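Integrase (Enterobacteria phage lambda, PDB 1AE9) is the catalytic domain of the recombinase that inserts phage lambda DNA into the host genome and, with excisionase, excises the prophage. Local coordinates at residues M27-V32 with G38-M43; R115-S120 with G126-F131; M43-I48 with K85-L90; K11-A16 with W22-M27; A6-K11 with L122-D127. All blocks are in the same frame, centred on the assembly; numbering follows the deposited sequence.

Contact 1 of 5, residues M27-V32 with G38-M43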
# COMPACT_ATOMS: atom_id res chain seq x y z
N MET A 27 -7.99 -15.17 -8.93
CA MET A 27 -7.56 -16.47 -8.37
C MET A 27 -7.24 -17.45 -9.50
O MET A 27 -6.19 -18.09 -9.50
CB MET A 27 -8.64 -17.07 -7.45
CG MET A 27 -8.71 -16.42 -6.07
SD MET A 27 -10.11 -16.98 -5.07
CE MET A 27 -9.62 -18.72 -4.79
N GLU A 28 -8.14 -17.54 -10.47
CA GLU A 28 -7.94 -18.43 -11.60
C GLU A 28 -6.69 -18.04 -12.40
O GLU A 28 -5.87 -18.90 -12.74
CB GLU A 28 -9.15 -18.42 -12.52
CG GLU A 28 -10.37 -19.09 -11.92
CD GLU A 28 -11.58 -19.04 -12.83
OE1 GLU A 28 -11.54 -18.33 -13.85
OE2 GLU A 28 -12.58 -19.71 -12.50
N LEU A 29 -6.54 -16.75 -12.67
CA LEU A 29 -5.40 -16.26 -13.43
C LEU A 29 -4.08 -16.51 -12.69
O LEU A 29 -3.07 -16.83 -13.31
CB LEU A 29 -5.59 -14.77 -13.75
CG LEU A 29 -5.01 -14.26 -15.07
CD1 LEU A 29 -5.70 -14.96 -16.25
CD2 LEU A 29 -5.21 -12.75 -15.17
N ALA A 30 -4.10 -16.42 -11.37
CA ALA A 30 -2.91 -16.66 -10.57
C ALA A 30 -2.44 -18.11 -10.67
O ALA A 30 -1.24 -18.38 -10.77
CB ALA A 30 -3.17 -16.31 -9.11
N VAL A 31 -3.39 -19.05 -10.64
CA VAL A 31 -3.07 -20.47 -10.72
C VAL A 31 -2.69 -20.93 -12.12
O VAL A 31 -1.73 -21.67 -12.29
CB VAL A 31 -4.22 -21.37 -10.14
CG1 VAL A 31 -3.88 -22.86 -10.31
CG2 VAL A 31 -4.44 -21.06 -8.66
N VAL A 32 -3.40 -20.46 -13.14
CA VAL A 32 -3.09 -20.89 -14.50
C VAL A 32 -1.85 -20.22 -15.13
O VAL A 32 -1.24 -20.78 -16.04
CB VAL A 32 -4.34 -20.79 -15.43
CG1 VAL A 32 -4.60 -19.37 -15.88
CG2 VAL A 32 -4.20 -21.73 -16.62
N GLY A 38 1.80 -9.00 -8.12
CA GLY A 38 2.19 -7.70 -8.66
C GLY A 38 2.11 -7.72 -10.17
O GLY A 38 1.61 -6.78 -10.79
N ASP A 39 2.55 -8.81 -10.78
CA ASP A 39 2.50 -8.92 -12.23
C ASP A 39 1.09 -9.17 -12.76
O ASP A 39 0.75 -8.69 -13.84
CB ASP A 39 3.49 -9.98 -12.73
CG ASP A 39 4.93 -9.61 -12.41
OD1 ASP A 39 5.29 -8.43 -12.56
OD2 ASP A 39 5.69 -10.50 -11.99
N LEU A 40 0.26 -9.89 -12.01
CA LEU A 40 -1.11 -10.13 -12.44
C LEU A 40 -1.82 -8.78 -12.57
O LEU A 40 -2.54 -8.53 -13.54
CB LEU A 40 -1.88 -10.99 -11.42
CG LEU A 40 -1.52 -12.46 -11.25
CD1 LEU A 40 -2.33 -13.02 -10.10
CD2 LEU A 40 -1.78 -13.24 -12.52
N CYS A 41 -1.61 -7.92 -11.58
CA CYS A 41 -2.21 -6.59 -11.55
C CYS A 41 -1.72 -5.66 -12.67
O CYS A 41 -2.40 -4.70 -13.03
CB CYS A 41 -2.02 -5.95 -10.18
SG CYS A 41 -2.93 -6.78 -8.84
N GLU A 42 -0.55 -5.97 -13.24
CA GLU A 42 0.03 -5.16 -14.32
C GLU A 42 -0.38 -5.59 -15.74
O GLU A 42 -0.36 -4.77 -16.67
CB GLU A 42 1.56 -5.17 -14.20
CG GLU A 42 2.11 -4.38 -13.01
CD GLU A 42 1.74 -2.91 -13.06
OE1 GLU A 42 2.01 -2.26 -14.10
OE2 GLU A 42 1.17 -2.40 -12.06
N MET A 43 -0.79 -6.85 -15.90
CA MET A 43 -1.20 -7.40 -17.19
C MET A 43 -2.27 -6.59 -17.90
O MET A 43 -3.28 -6.22 -17.30
CB MET A 43 -1.71 -8.83 -17.02
CG MET A 43 -0.69 -9.79 -16.45
SD MET A 43 -1.40 -11.41 -16.18
CE MET A 43 0.06 -12.31 -15.74
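Ala30 and Leu40 make the tightest contact between two helices in the core of this tyrosine recombinase catalytic domain. Ala30 CB meets Leu40 CD1 at 3.5 Å. Leu40 CD1 also lies 3.7 Å from Ala30 CA, so one branch of the leucine rests on the helix backbone itself. The other branch turns to the residue before: Leu40 CD2 lies 3.9 Å from Leu29 O and 4.2 Å from Leu29 CG. The fork of Leu40 thus straddles the step from Leu29 to Ala30. Its CG stands anti to its own carbonyl carbon (chi1 -70°), and the fork points at helix 21-33. The small alanine lets the backbones come close, with Ala30 CA and Leu40 CA 7.0 Å apart. At the end of helix 37-42 the chain turns, and Met43 adds a looser touch. Its extended side chain runs past Leu29 in the opposite direction, with Met43 SD 4.2 Å from Leu29 CD2. No hydrogen bond crosses; the side-chain contacts are all apolar and buried. Further out, the contact lies close to two predicted active-site arginines: the side chain of Leu40 is about 7 Å from that of Arg36, and the side chain of Ala30 about 7 Å from that of Arg135. Leu134 of helix 133-145 touches Ala30. Phe131 packs on both partners of the central pair, its CZ against Ala30 CB and its CE1 against Leu40 CD1.

Contact 2 of 5, residues R115-S120 with G126-F131; sequences RARKAS and GDPPTF
Arg117 reaches from its helix to the Pro128-Pro129 pair. Its CB points toward the loop, and CG continues anti to the backbone N (chi1 -172°). The chain then bends at chi3 (69°). Arg117 CD lies 3.2 Å from Pro129 O and 4.4 Å from the CD of Pro129. Arg117 NE comes next, 3.5 Å from Pro128 CB. That carbon sits over the centre of the guanidinium, 3.4 Å above its plane, and the two side chains cross at about a right angle. This loop joins helix 106-120 to helix 133-145 in the tyrosine recombinase catalytic domain. It leads to His132, a predicted active-site residue; Thr130 OG1 hydrogen-bonds Glu133 OE1 and makes a weak capping bond with His132 N. At the tip, Arg117 NH1 donates to Pro129 O at 2.8 Å. The bond is bent, with an N-H...O angle of 141°, and NH1 stands above the carbonyl plane. Arg117 NH2 has a polar partner of its own, Ser58 O of a neighbouring subunit.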
# COMPACT_ATOMS: atom_id res chain seq x y z
N ARG A 115 -10.12 -12.16 3.05
CA ARG A 115 -11.48 -12.15 3.56
C ARG A 115 -12.26 -13.39 3.12
O ARG A 115 -13.01 -13.97 3.91
CB ARG A 115 -12.21 -10.88 3.14
CG ARG A 115 -11.61 -9.65 3.76
CD ARG A 115 -12.18 -8.38 3.15
NE ARG A 115 -11.49 -7.21 3.67
CZ ARG A 115 -11.67 -5.97 3.22
NH1 ARG A 115 -12.52 -5.75 2.22
NH2 ARG A 115 -10.98 -4.97 3.75
N ALA A 116 -12.10 -13.79 1.86
CA ALA A 116 -12.78 -14.99 1.35
C ALA A 116 -12.24 -16.21 2.11
O ALA A 116 -12.98 -17.13 2.45
CB ALA A 116 -12.54 -15.14 -0.15
N ARG A 117 -10.94 -16.21 2.38
CA ARG A 117 -10.30 -17.30 3.11
C ARG A 117 -10.96 -17.47 4.48
O ARG A 117 -11.28 -18.59 4.89
CB ARG A 117 -8.81 -17.02 3.28
CG ARG A 117 -8.02 -18.17 3.86
CD ARG A 117 -6.63 -17.71 4.23
NE ARG A 117 -6.65 -16.79 5.37
CZ ARG A 117 -5.82 -15.76 5.53
NH1 ARG A 117 -4.89 -15.50 4.62
NH2 ARG A 117 -5.86 -15.05 6.66
N LYS A 118 -11.14 -16.36 5.19
CA LYS A 118 -11.79 -16.41 6.50
C LYS A 118 -13.22 -16.92 6.37
O LYS A 118 -13.66 -17.76 7.15
CB LYS A 118 -11.80 -15.03 7.16
CG LYS A 118 -10.46 -14.56 7.65
CD LYS A 118 -10.57 -13.18 8.28
CE LYS A 118 -9.22 -12.69 8.72
NZ LYS A 118 -9.35 -11.36 9.35
N ALA A 119 -13.93 -16.43 5.36
CA ALA A 119 -15.32 -16.83 5.12
C ALA A 119 -15.49 -18.33 4.91
O ALA A 119 -16.54 -18.87 5.25
CB ALA A 119 -15.90 -16.05 3.94
N SER A 120 -14.49 -18.98 4.31
CA SER A 120 -14.54 -20.43 4.06
C SER A 120 -14.53 -21.24 5.36
O SER A 120 -15.04 -22.36 5.40
CB SER A 120 -13.36 -20.88 3.19
OG SER A 120 -12.15 -20.92 3.93
N GLY A 126 -0.29 -23.36 11.35
CA GLY A 126 0.61 -22.24 11.19
C GLY A 126 -0.13 -21.08 10.56
O GLY A 126 -1.36 -21.11 10.46
N ASP A 127 0.59 -20.05 10.13
CA ASP A 127 -0.03 -18.88 9.51
C ASP A 127 -0.77 -19.27 8.23
O ASP A 127 -0.21 -19.96 7.37
CB ASP A 127 1.05 -17.83 9.17
CG ASP A 127 1.68 -17.21 10.40
OD1 ASP A 127 1.32 -17.57 11.54
OD2 ASP A 127 2.56 -16.33 10.23
N PRO A 128 -2.04 -18.84 8.09
CA PRO A 128 -2.86 -19.15 6.91
C PRO A 128 -2.21 -18.69 5.61
O PRO A 128 -1.46 -17.71 5.58
CB PRO A 128 -4.15 -18.38 7.19
CG PRO A 128 -4.24 -18.40 8.67
CD PRO A 128 -2.82 -18.08 9.07
N PRO A 129 -2.49 -19.39 4.51
CA PRO A 129 -1.92 -19.03 3.20
C PRO A 129 -2.52 -17.71 2.70
O PRO A 129 -3.67 -17.40 2.98
CB PRO A 129 -2.33 -20.21 2.31
CG PRO A 129 -3.62 -20.65 2.92
CD PRO A 129 -3.34 -20.59 4.40
N THR A 130 -1.70 -16.93 2.01
CA THR A 130 -2.12 -15.65 1.45
C THR A 130 -2.32 -15.83 -0.05
O THR A 130 -2.15 -16.93 -0.58
CB THR A 130 -1.06 -14.56 1.70
OG1 THR A 130 0.13 -14.87 0.97
CG2 THR A 130 -0.72 -14.47 3.18
N PHE A 131 -2.66 -14.75 -0.76
CA PHE A 131 -2.85 -14.84 -2.20
C PHE A 131 -1.56 -15.34 -2.85
O PHE A 131 -1.60 -16.05 -3.86
CB PHE A 131 -3.26 -13.49 -2.79
CG PHE A 131 -3.71 -13.57 -4.22
CD1 PHE A 131 -2.80 -13.44 -5.27
CD2 PHE A 131 -5.05 -13.78 -4.53
CE1 PHE A 131 -3.21 -13.51 -6.60
CE2 PHE A 131 -5.48 -13.86 -5.87
CZ PHE A 131 -4.56 -13.72 -6.90

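Contact 3 of 5, residues M43-I48 with K85-L90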
# COMPACT_ATOMS: atom_id res chain seq x y z
N MET A 43 -0.79 -6.85 -15.90
CA MET A 43 -1.20 -7.40 -17.19
C MET A 43 -2.27 -6.59 -17.90
O MET A 43 -3.28 -6.22 -17.30
CB MET A 43 -1.71 -8.83 -17.02
CG MET A 43 -0.69 -9.79 -16.45
SD MET A 43 -1.40 -11.41 -16.18
CE MET A 43 0.06 -12.31 -15.74
N LYS A 44 -2.07 -6.35 -19.20
CA LYS A 44 -3.01 -5.59 -20.01
C LYS A 44 -3.35 -6.39 -21.26
O LYS A 44 -2.60 -7.28 -21.66
CB LYS A 44 -2.43 -4.24 -20.42
CG LYS A 44 -2.10 -3.31 -19.25
CD LYS A 44 -1.74 -1.91 -19.75
CE LYS A 44 -0.78 -1.96 -20.94
NZ LYS A 44 0.49 -2.71 -20.68
N TRP A 45 -4.47 -6.05 -21.90
CA TRP A 45 -4.90 -6.73 -23.11
C TRP A 45 -3.89 -6.57 -24.26
O TRP A 45 -3.75 -7.47 -25.08
CB TRP A 45 -6.29 -6.25 -23.53
CG TRP A 45 -7.33 -6.56 -22.50
CD1 TRP A 45 -7.96 -5.68 -21.68
CD2 TRP A 45 -7.80 -7.87 -22.12
NE1 TRP A 45 -8.79 -6.35 -20.81
CE2 TRP A 45 -8.71 -7.69 -21.06
CE3 TRP A 45 -7.53 -9.17 -22.58
CZ2 TRP A 45 -9.35 -8.77 -20.44
CZ3 TRP A 45 -8.17 -10.24 -21.96
CH2 TRP A 45 -9.07 -10.03 -20.90
N SER A 46 -3.17 -5.46 -24.27
CA SER A 46 -2.15 -5.22 -25.30
C SER A 46 -0.95 -6.16 -25.15
O SER A 46 -0.09 -6.22 -26.04
CB SER A 46 -1.70 -3.76 -25.25
OG SER A 46 -1.47 -3.34 -23.92
N ASP A 47 -0.87 -6.87 -24.03
CA ASP A 47 0.21 -7.81 -23.78
C ASP A 47 -0.03 -9.16 -24.44
O ASP A 47 0.84 -10.03 -24.43
CB ASP A 47 0.41 -8.03 -22.27
CG ASP A 47 0.81 -6.77 -21.54
OD1 ASP A 47 1.32 -5.82 -22.18
OD2 ASP A 47 0.61 -6.73 -20.31
N ILE A 48 -1.23 -9.36 -24.98
CA ILE A 48 -1.56 -10.61 -25.64
C ILE A 48 -1.45 -10.43 -27.14
O ILE A 48 -2.15 -9.61 -27.73
CB ILE A 48 -2.99 -11.10 -25.28
CG1 ILE A 48 -3.09 -11.35 -23.78
CG2 ILE A 48 -3.32 -12.38 -26.05
CD1 ILE A 48 -4.48 -11.69 -23.31
N LYS A 85 -13.70 -14.36 -19.68
CA LYS A 85 -14.51 -13.87 -18.57
C LYS A 85 -14.00 -12.51 -18.07
O LYS A 85 -14.79 -11.62 -17.79
CB LYS A 85 -14.53 -14.90 -17.43
CG LYS A 85 -15.41 -16.12 -17.73
CD LYS A 85 -14.80 -17.44 -17.22
CE LYS A 85 -14.63 -17.49 -15.71
NZ LYS A 85 -14.10 -18.82 -15.26
N CYS A 86 -12.68 -12.35 -18.00
CA CYS A 86 -12.10 -11.08 -17.55
C CYS A 86 -12.51 -9.97 -18.51
O CYS A 86 -12.89 -8.88 -18.09
CB CYS A 86 -10.56 -11.17 -17.50
SG CYS A 86 -9.85 -12.17 -16.16
N LYS A 87 -12.48 -10.29 -19.81
CA LYS A 87 -12.85 -9.33 -20.85
C LYS A 87 -14.32 -8.96 -20.79
O LYS A 87 -14.68 -7.78 -20.77
CB LYS A 87 -12.52 -9.92 -22.22
CG LYS A 87 -12.57 -8.93 -23.38
CD LYS A 87 -11.43 -7.93 -23.28
CE LYS A 87 -11.34 -7.04 -24.50
NZ LYS A 87 -10.24 -6.04 -24.34
N GLU A 88 -15.18 -9.97 -20.72
CA GLU A 88 -16.63 -9.78 -20.70
C GLU A 88 -17.18 -9.19 -19.40
O GLU A 88 -18.05 -8.31 -19.43
CB GLU A 88 -17.33 -11.11 -20.99
CG GLU A 88 -16.88 -11.79 -22.31
CD GLU A 88 -17.42 -13.22 -22.49
OE1 GLU A 88 -17.87 -13.84 -21.49
OE2 GLU A 88 -17.37 -13.73 -23.63
N ILE A 89 -16.65 -9.64 -18.27
CA ILE A 89 -17.12 -9.21 -16.95
C ILE A 89 -16.44 -7.99 -16.34
O ILE A 89 -17.09 -7.18 -15.68
CB ILE A 89 -17.03 -10.37 -15.92
CG1 ILE A 89 -17.68 -11.63 -16.49
CG2 ILE A 89 -17.67 -9.97 -14.59
CD1 ILE A 89 -19.12 -11.43 -16.93
N LEU A 90 -15.12 -7.90 -16.49
CA LEU A 90 -14.36 -6.78 -15.92
C LEU A 90 -14.20 -5.67 -16.97
O LEU A 90 -14.53 -4.51 -16.72
CB LEU A 90 -13.02 -7.29 -15.37
CG LEU A 90 -13.14 -8.50 -14.42
CD1 LEU A 90 -11.76 -9.03 -13.97
CD2 LEU A 90 -13.99 -8.14 -13.20
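Trp45 and Lys87 bury the most surface here, and the lysine lies over one face of the indole. Its chain leaves with CG anti to the backbone N (chi1 -168°). It bends at chi2 (70°) and then runs straight across the ring system. Lys87 CD sits over the six-membered ring of Trp45, 3.6 Å from its centroid, as a CH-pi contact. Lys87 NZ reaches the five-membered ring of Trp45: it is 3.5 Å from that centroid and only 14° off the ring normal, a cation-pi interaction. One side chain thus gives the indole both greasy and charged cover. The far end of the ring meets the helix backbone, with Trp45 CZ2 3.5 Å from Lys87 N. Cys86 comes in at the edge of the same benzo ring, Cys86 CB lying 3.9 Å from Trp45 CH2. Trp45 NE1 has a weak hydrogen bond to Gly92 O. Within the same turn, Asp47 OD2 accepts from Lys44 N at 2.9 Å. The contact lies away from the annotated sites. It fastens the short 3-10 turn that joins helix 37-42 to strand 48-49 against helix 79-90, which also packs on helix 21-33, where Leu25 meets Cys86 and Leu90.

Contact 4 of 5, residues K11-A16 with W22-M27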
# COMPACT_ATOMS: atom_id res chain seq x y z
N LYS A 11 -12.61 -24.31 -1.72
CA LYS A 11 -13.42 -23.87 -0.58
C LYS A 11 -13.42 -22.33 -0.54
O LYS A 11 -14.46 -21.70 -0.34
CB LYS A 11 -12.88 -24.42 0.75
CG LYS A 11 -12.76 -25.94 0.80
CD LYS A 11 -14.10 -26.63 0.54
CE LYS A 11 -13.98 -28.14 0.74
NZ LYS A 11 -15.23 -28.84 0.37
N ILE A 12 -12.24 -21.74 -0.73
CA ILE A 12 -12.10 -20.29 -0.74
C ILE A 12 -12.84 -19.71 -1.95
O ILE A 12 -13.50 -18.67 -1.84
CB ILE A 12 -10.60 -19.88 -0.79
CG1 ILE A 12 -9.89 -20.37 0.48
CG2 ILE A 12 -10.47 -18.37 -0.98
CD1 ILE A 12 -8.38 -20.14 0.50
N TYR A 13 -12.73 -20.40 -3.09
CA TYR A 13 -13.40 -19.99 -4.32
C TYR A 13 -14.90 -19.91 -4.07
O TYR A 13 -15.56 -18.96 -4.48
CB TYR A 13 -13.09 -21.00 -5.44
CG TYR A 13 -13.54 -20.58 -6.83
CD1 TYR A 13 -14.85 -20.79 -7.25
CD2 TYR A 13 -12.66 -19.96 -7.71
CE1 TYR A 13 -15.26 -20.41 -8.52
CE2 TYR A 13 -13.06 -19.57 -8.98
CZ TYR A 13 -14.36 -19.80 -9.38
OH TYR A 13 -14.77 -19.40 -10.63
N GLN A 14 -15.44 -20.93 -3.38
CA GLN A 14 -16.87 -20.98 -3.04
C GLN A 14 -17.20 -19.79 -2.16
O GLN A 14 -18.19 -19.08 -2.38
CB GLN A 14 -17.19 -22.29 -2.29
CG GLN A 14 -18.66 -22.49 -1.89
CD GLN A 14 -19.11 -21.61 -0.72
OE1 GLN A 14 -18.49 -21.59 0.34
NE2 GLN A 14 -20.20 -20.87 -0.91
N ALA A 15 -16.37 -19.59 -1.13
CA ALA A 15 -16.55 -18.51 -0.17
C ALA A 15 -16.51 -17.13 -0.82
O ALA A 15 -17.06 -16.17 -0.28
CB ALA A 15 -15.51 -18.62 0.93
N ALA A 16 -15.86 -17.03 -1.98
CA ALA A 16 -15.74 -15.78 -2.73
C ALA A 16 -17.06 -15.40 -3.43
O ALA A 16 -17.13 -14.44 -4.20
CB ALA A 16 -14.61 -15.88 -3.75
N TRP A 22 -14.15 -9.68 -9.58
CA TRP A 22 -12.76 -9.88 -9.98
C TRP A 22 -11.95 -10.85 -9.12
O TRP A 22 -10.94 -11.37 -9.59
CB TRP A 22 -12.02 -8.53 -10.08
CG TRP A 22 -12.01 -7.70 -8.81
CD1 TRP A 22 -12.78 -6.59 -8.55
CD2 TRP A 22 -11.18 -7.89 -7.65
NE1 TRP A 22 -12.48 -6.09 -7.30
CE2 TRP A 22 -11.50 -6.86 -6.73
CE3 TRP A 22 -10.20 -8.83 -7.30
CZ2 TRP A 22 -10.88 -6.75 -5.48
CZ3 TRP A 22 -9.57 -8.72 -6.06
CH2 TRP A 22 -9.91 -7.68 -5.17
N LEU A 23 -12.39 -11.13 -7.89
CA LEU A 23 -11.63 -12.02 -7.01
C LEU A 23 -11.46 -13.42 -7.59
O LEU A 23 -10.33 -13.91 -7.70
CB LEU A 23 -12.23 -12.08 -5.60
CG LEU A 23 -11.42 -12.92 -4.59
CD1 LEU A 23 -9.96 -12.45 -4.53
CD2 LEU A 23 -12.05 -12.87 -3.22
N ARG A 24 -12.56 -14.08 -7.95
CA ARG A 24 -12.48 -15.42 -8.52
C ARG A 24 -11.63 -15.45 -9.79
O ARG A 24 -10.86 -16.39 -10.00
CB ARG A 24 -13.89 -15.96 -8.82
CG ARG A 24 -14.63 -16.43 -7.58
CD ARG A 24 -16.00 -16.99 -7.93
NE ARG A 24 -16.62 -17.67 -6.79
CZ ARG A 24 -17.93 -17.83 -6.62
NH1 ARG A 24 -18.79 -17.36 -7.51
NH2 ARG A 24 -18.39 -18.47 -5.55
N LEU A 25 -11.76 -14.42 -10.61
CA LEU A 25 -11.00 -14.33 -11.86
C LEU A 25 -9.50 -14.14 -11.59
O LEU A 25 -8.67 -14.75 -12.26
CB LEU A 25 -11.56 -13.22 -12.74
CG LEU A 25 -13.00 -13.50 -13.20
CD1 LEU A 25 -13.62 -12.26 -13.83
CD2 LEU A 25 -13.01 -14.67 -14.18
N ALA A 26 -9.17 -13.33 -10.59
CA ALA A 26 -7.77 -13.12 -10.24
C ALA A 26 -7.19 -14.43 -9.70
O ALA A 26 -6.03 -14.77 -9.98
CB ALA A 26 -7.64 -12.01 -9.21
N MET A 27 -7.99 -15.17 -8.93
CA MET A 27 -7.56 -16.47 -8.37
C MET A 27 -7.24 -17.45 -9.50
O MET A 27 -6.19 -18.09 -9.50
CB MET A 27 -8.64 -17.07 -7.45
CG MET A 27 -8.71 -16.42 -6.07
SD MET A 27 -10.11 -16.98 -5.07
CE MET A 27 -9.62 -18.72 -4.79
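Arg24 lies across one face of the Tyr13 ring, the two side chains crossing at about a right angle. The arginine is extended from CG to NE, so its CG and CD pass over the ring, with CB just beyond the rim near CE2. Arg24 CD is 3.8 Å from the centroid of the Tyr13 ring, a CH-pi contact displaced toward the rim. The guanidinium comes to rest nearly parallel to the ring, their planes 15° apart. There it grips the end of helix 6-15 side-on. Arg24 NE donates to Tyr13 O at 2.9 Å and Arg24 NH2 to the same oxygen at 3.1 Å, with that oxygen in the guanidinium plane. NH2 also makes a weak bond to Gln14 O and a salt bridge to Glu17. The positive group probably offsets the negative C-terminal end of the helix. Ala16 CB fits against the shaft, 3.9 Å from Arg24 CG, and touches Leu23 CD2. At the other end, Met27 bends at chi3 (67°) and brings Met27 CE to 3.9 Å from Ile12 CG2. Met27 CE also lies at the edge of the Tyr13 ring. The two helix segments run nearly antiparallel, at 157°, as a helical hairpin with axes 10.1 Å apart. Helix 106-120 covers Ile12 and Ala15 of the first helix, while helix 79-90 packs on Trp22 and Leu25 of the second.

Contact 5 of 5, residues A6-K11 with L122-D127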
# COMPACT_ATOMS: atom_id res chain seq x y z
N ALA A 6 -5.30 -27.86 -3.61
CA ALA A 6 -6.32 -27.66 -4.63
C ALA A 6 -7.73 -27.67 -4.03
O ALA A 6 -8.57 -26.85 -4.41
CB ALA A 6 -6.21 -28.73 -5.71
N ASP A 7 -7.99 -28.59 -3.10
CA ASP A 7 -9.31 -28.68 -2.47
C ASP A 7 -9.59 -27.41 -1.63
O ASP A 7 -10.72 -26.90 -1.62
CB ASP A 7 -9.44 -29.95 -1.61
CG ASP A 7 -10.90 -30.33 -1.30
OD1 ASP A 7 -11.67 -30.64 -2.23
OD2 ASP A 7 -11.29 -30.32 -0.11
N GLU A 8 -8.56 -26.89 -0.97
CA GLU A 8 -8.70 -25.68 -0.16
C GLU A 8 -8.97 -24.47 -1.05
O GLU A 8 -9.75 -23.59 -0.67
CB GLU A 8 -7.45 -25.46 0.71
CG GLU A 8 -7.34 -26.47 1.85
CD GLU A 8 -6.02 -26.41 2.60
OE1 GLU A 8 -5.02 -25.90 2.05
OE2 GLU A 8 -5.97 -26.90 3.76
N TYR A 9 -8.35 -24.44 -2.23
CA TYR A 9 -8.56 -23.37 -3.20
C TYR A 9 -10.05 -23.31 -3.56
O TYR A 9 -10.63 -22.22 -3.68
CB TYR A 9 -7.73 -23.63 -4.47
CG TYR A 9 -8.15 -22.85 -5.71
CD1 TYR A 9 -9.28 -23.23 -6.44
CD2 TYR A 9 -7.43 -21.74 -6.15
CE1 TYR A 9 -9.69 -22.51 -7.57
CE2 TYR A 9 -7.83 -21.01 -7.28
CZ TYR A 9 -8.97 -21.41 -7.98
OH TYR A 9 -9.40 -20.72 -9.09
N LEU A 10 -10.66 -24.47 -3.75
CA LEU A 10 -12.08 -24.55 -4.10
C LEU A 10 -13.00 -24.07 -2.97
O LEU A 10 -14.06 -23.49 -3.24
CB LEU A 10 -12.44 -25.97 -4.57
CG LEU A 10 -11.85 -26.36 -5.94
CD1 LEU A 10 -12.14 -27.82 -6.27
CD2 LEU A 10 -12.40 -25.46 -7.03
N LYS A 11 -12.61 -24.31 -1.72
CA LYS A 11 -13.42 -23.87 -0.58
C LYS A 11 -13.42 -22.33 -0.54
O LYS A 11 -14.46 -21.70 -0.34
CB LYS A 11 -12.88 -24.42 0.75
CG LYS A 11 -12.76 -25.94 0.80
CD LYS A 11 -14.10 -26.63 0.54
CE LYS A 11 -13.98 -28.14 0.74
NZ LYS A 11 -15.23 -28.84 0.37
N LEU A 122 -11.88 -22.48 6.81
CA LEU A 122 -10.81 -23.46 6.83
C LEU A 122 -9.87 -23.22 7.99
O LEU A 122 -9.70 -22.09 8.44
CB LEU A 122 -9.99 -23.39 5.54
CG LEU A 122 -10.62 -23.84 4.22
CD1 LEU A 122 -9.67 -23.50 3.09
CD2 LEU A 122 -10.91 -25.33 4.24
N SER A 123 -9.24 -24.29 8.49
CA SER A 123 -8.27 -24.19 9.58
C SER A 123 -6.94 -24.57 8.97
O SER A 123 -6.88 -25.42 8.09
CB SER A 123 -8.61 -25.15 10.71
OG SER A 123 -9.94 -24.94 11.16
N PHE A 124 -5.87 -23.92 9.42
CA PHE A 124 -4.54 -24.17 8.89
C PHE A 124 -3.52 -24.40 9.99
O PHE A 124 -3.69 -23.92 11.12
CB PHE A 124 -4.09 -22.97 8.04
CG PHE A 124 -4.97 -22.70 6.85
CD1 PHE A 124 -4.82 -23.43 5.67
CD2 PHE A 124 -5.97 -21.73 6.92
CE1 PHE A 124 -5.65 -23.19 4.57
CE2 PHE A 124 -6.80 -21.48 5.83
CZ PHE A 124 -6.64 -22.21 4.65
N GLU A 125 -2.48 -25.15 9.67
CA GLU A 125 -1.39 -25.41 10.62
C GLU A 125 -0.40 -24.27 10.38
O GLU A 125 0.24 -24.19 9.33
CB GLU A 125 -0.74 -26.77 10.33
N GLY A 126 -0.29 -23.36 11.35
CA GLY A 126 0.61 -22.24 11.19
C GLY A 126 -0.13 -21.08 10.56
O GLY A 126 -1.36 -21.11 10.46
N ASP A 127 0.59 -20.05 10.13
CA ASP A 127 -0.03 -18.88 9.51
C ASP A 127 -0.77 -19.27 8.23
O ASP A 127 -0.21 -19.96 7.37
CB ASP A 127 1.05 -17.83 9.17
CG ASP A 127 1.68 -17.21 10.40
OD1 ASP A 127 1.32 -17.57 11.54
OD2 ASP A 127 2.56 -16.33 10.23
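Glu8 and Leu122 bring the backbones closest, CA to CA 7.6 Å, where the first turns of helix 6-15 face an irregular loop. Leu122 fits between Glu8 and Lys11, one turn apart. Leu122 CD1 lies 3.8 Å from Glu8 CB and equally near Glu8 O. Leu122 CD2 turns to the aliphatic base of the lysine, 4.0 Å from Lys11 CG. The lysine and leucine side chains cross at about a right angle, and the lysine bends at chi2 (-58°), so that its far end leads away from the loop. Glu8 extends beyond CG and carries its carboxylate to the edge of Phe124. Glu8 OE1 is 3.8 Å from Phe124 CE1, near the ring plane, and the carboxylate is turned 71° from that plane. An oxygen at a ring edge faces weakly positive C-H groups, so the approach is probably mildly favourable. The stronger partner of Glu8 OE1 is Thr5 N, just before the helix. Phe124 also packs on Pro129, further along the same loop. The contact is at the surface, away from the annotated sites. It brings the first helix of the tyrosine recombinase catalytic domain against the connection between helices 106-120 and 133-145.

In the fold
Contact 1 is the core of the set, its centre about 3 Å from that of the chain, and its side chains meet through apolar groups alone. Contacts 2 and 4 are also buried, but each rests on an arginine bonded to a backbone carbonyl oxygen, with a weak second one in contact 4. Contacts 3 and 5 are more exposed and use the aliphatic parts of charged side chains, with a cation-pi pair in contact 3 alone. Helix 21-33 serves contacts 1 and 4, and helix 6-15 serves contacts 4 and 5. Contacts 2 and 5 share Gly126 and Asp127. Phe131 joins contact 2 to contact 1. The Glu28-Lys85 salt bridge ties contact 1 to contact 3, which lies across the chain's centre from contacts 2 and 5.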